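Local coordinates for sensor protein (Vibrio cholerae, PDB 3BY9) that probably senses C4-dicarboxylates such as succinate through this extracytoplasmic sensor domain of the membrane histidine kinase DctB, in a two-component regulatory system, at residues A[165-170]-A[251-256]. Numbering follows the deposited sequence.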
loop_
_atom_site.group_PDB
_atom_site.type_symbol
_atom_site.label_atom_id
_atom_site.label_comp_id
_atom_site.label_asym_id
_atom_site.label_seq_id
_atom_site.Cartn_x
_atom_site.Cartn_y
_atom_site.Cartn_z
ATOM N N TYR A 165 0.248 4.928 19.474
ATOM C CA TYR A 165 -0.294 4.222 18.328
ATOM C C TYR A 165 0.183 4.859 17.077
ATOM O O TYR A 165 0.623 6.021 17.090
ATOM C CB TYR A 165 -1.842 4.332 18.324
ATOM C CG TYR A 165 -2.497 3.834 19.592
ATOM C CD1 TYR A 165 -2.926 2.489 19.702
ATOM C CD2 TYR A 165 -2.547 4.659 20.718
ATOM C CE1 TYR A 165 -3.398 1.971 20.934
ATOM C CE2 TYR A 165 -2.979 4.132 21.967
ATOM C CZ TYR A 165 -3.396 2.791 22.038
ATOM O OH TYR A 165 -3.751 2.292 23.266
ATOM N N PHE A 166 0.124 4.109 15.969
ATOM C CA PHE A 166 0.456 4.806 14.719
ATOM C C PHE A 166 -0.635 4.561 13.697
ATOM O O PHE A 166 -1.401 3.591 13.773
ATOM C CB PHE A 166 1.797 4.324 14.110
ATOM C CG PHE A 166 1.638 3.175 13.144
ATOM C CD1 PHE A 166 1.427 3.409 11.799
ATOM C CD2 PHE A 166 1.639 1.856 13.611
ATOM C CE1 PHE A 166 1.216 2.345 10.909
ATOM C CE2 PHE A 166 1.426 0.787 12.731
ATOM C CZ PHE A 166 1.213 1.046 11.362
ATOM N N VAL A 167 -0.764 5.498 12.757
ATOM C CA VAL A 167 -1.632 5.227 11.603
ATOM C C VAL A 167 -0.816 5.717 10.386
ATOM O O VAL A 167 0.073 6.559 10.558
ATOM C CB VAL A 167 -2.962 6.017 11.560
ATOM C CG1 VAL A 167 -3.889 5.496 12.703
ATOM C CG2 VAL A 167 -2.727 7.551 11.722
ATOM N N ALA A 168 -1.112 5.162 9.204
ATOM C CA ALA A 168 -0.511 5.646 7.946
ATOM C C ALA A 168 -1.721 6.090 7.179
ATOM O O ALA A 168 -2.621 5.284 6.903
ATOM C CB ALA A 168 0.211 4.520 7.211
ATOM N N THR A 169 -1.783 7.382 6.829
ATOM C CA THR A 169 -2.967 7.916 6.138
ATOM C C THR A 169 -2.694 8.329 4.687
ATOM O O THR A 169 -1.598 8.763 4.364
ATOM C CB THR A 169 -3.486 9.177 6.860
ATOM O OG1 THR A 169 -2.378 10.078 7.068
ATOM C CG2 THR A 169 -4.081 8.822 8.235
ATOM N N ASP A 170 -3.719 8.183 3.843
ATOM C CA ASP A 170 -3.563 8.599 2.447
ATOM C C ASP A 170 -3.989 10.062 2.335
ATOM O O ASP A 170 -4.222 10.748 3.343
ATOM C CB ASP A 170 -4.390 7.699 1.512
ATOM C CG ASP A 170 -5.900 7.890 1.643
ATOM O OD1 ASP A 170 -6.391 8.852 2.270
ATOM O OD2 ASP A 170 -6.631 7.043 1.072
ATOM N N THR A 251 1.278 9.337 4.918
ATOM C CA THR A 251 1.838 10.125 6.025
ATOM C C THR A 251 1.780 9.194 7.251
ATOM O O THR A 251 0.741 8.624 7.532
ATOM C CB THR A 251 1.002 11.410 6.309
ATOM O OG1 THR A 251 1.086 12.295 5.158
ATOM C CG2 THR A 251 1.564 12.188 7.548
ATOM N N ILE A 252 2.899 9.080 7.957
ATOM C CA ILE A 252 2.963 8.246 9.171
ATOM C C ILE A 252 2.655 9.164 10.354
ATOM O O ILE A 252 3.170 10.281 10.429
ATOM C CB ILE A 252 4.366 7.663 9.369
ATOM C CG1 ILE A 252 4.826 6.966 8.083
ATOM C CG2 ILE A 252 4.377 6.710 10.556
ATOM C CD1 ILE A 252 6.282 6.608 8.125
ATOM N N ARG A 253 1.826 8.699 11.292
ATOM C CA ARG A 253 1.485 9.539 12.432
ATOM C C ARG A 253 1.545 8.756 13.698
ATOM O O ARG A 253 1.091 7.602 13.720
ATOM C CB ARG A 253 0.041 10.045 12.242
ATOM C CG ARG A 253 -0.154 10.677 10.823
ATOM C CD ARG A 253 -1.566 11.269 10.711
ATOM N NE ARG A 253 -1.939 11.845 9.401
ATOM C CZ ARG A 253 -1.925 13.157 9.166
ATOM N NH1 ARG A 253 -1.497 14.002 10.110
ATOM N NH2 ARG A 253 -2.478 13.632 8.062
ATOM N N VAL A 254 2.115 9.360 14.739
ATOM C CA VAL A 254 2.172 8.681 16.039
ATOM C C VAL A 254 1.212 9.452 16.956
ATOM O O VAL A 254 1.199 10.697 16.987
ATOM C CB VAL A 254 3.627 8.634 16.592
ATOM C CG1 VAL A 254 4.282 10.012 16.623
ATOM C CG2 VAL A 254 3.624 8.071 18.041
ATOM N N LEU A 255 0.364 8.695 17.665
ATOM C CA LEU A 255 -0.675 9.280 18.524
ATOM C C LEU A 255 -0.470 8.854 19.964
ATOM O O LEU A 255 -0.303 7.663 20.223
ATOM C CB LEU A 255 -2.051 8.760 18.136
ATOM C CG LEU A 255 -2.755 9.244 16.881
ATOM C CD1 LEU A 255 -1.918 8.814 15.694
ATOM C CD2 LEU A 255 -4.138 8.606 16.762
ATOM N N SER A 256 -0.439 9.826 20.870
ATOM C CA SER A 256 -0.310 9.566 22.328
ATOM C C SER A 256 -1.505 10.201 23.015
ATOM O O SER A 256 -1.837 11.360 22.774
ATOM C CB SER A 256 0.981 10.211 22.892
ATOM O OG SER A 256 2.159 9.524 22.479
HETATM O O HOH W 1 -0.593 11.347 2.910
#
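Thr169 O takes two donors, Thr251 N at 3.0 Å and a water at 3.1 Å that also hydrogen-bonds Thr251 OG1, closing one end of an antiparallel pairing between strands 165-169 and 250-257. Five residue pairs stand in register, Thr169 with Thr251 the last, and six backbone bonds join Tyr165 with Leu255, Val167 with Arg253 and Thr169 with Thr251. The shortest runs from Leu255 N to Tyr165 O, 2.7 Å. On the face carrying these three pairs, the side chains of Thr169 and Arg253 meet at about a right angle. With OG1 lodged between its backbone N and carbonyl carbon (chi1 50°), Thr169 receives a nearly straight bond from Arg253 NE, 3.0 Å and 168°, close to the guanidinium plane. Thr251 CG2 lies 3.9 Å above that plane, over its centre, while Arg253 NH2 hydrogen-bonds Leu219 O. Val167 CG2 packs on Arg253 CB at 3.8 Å and also meets Leu255 CD1. Phe166, Ala168, Ile252 and Val254 point to the other face, where helix 5-27 lies against Ile252 and Val254. For the guanidinium of the buried Arg253, these two hydrogen bonds, with a methyl over one face, should restrict rotation; the diagonal cross-strand bond ties side chains as well as backbones at this edge of the probably membrane-proximal sheet.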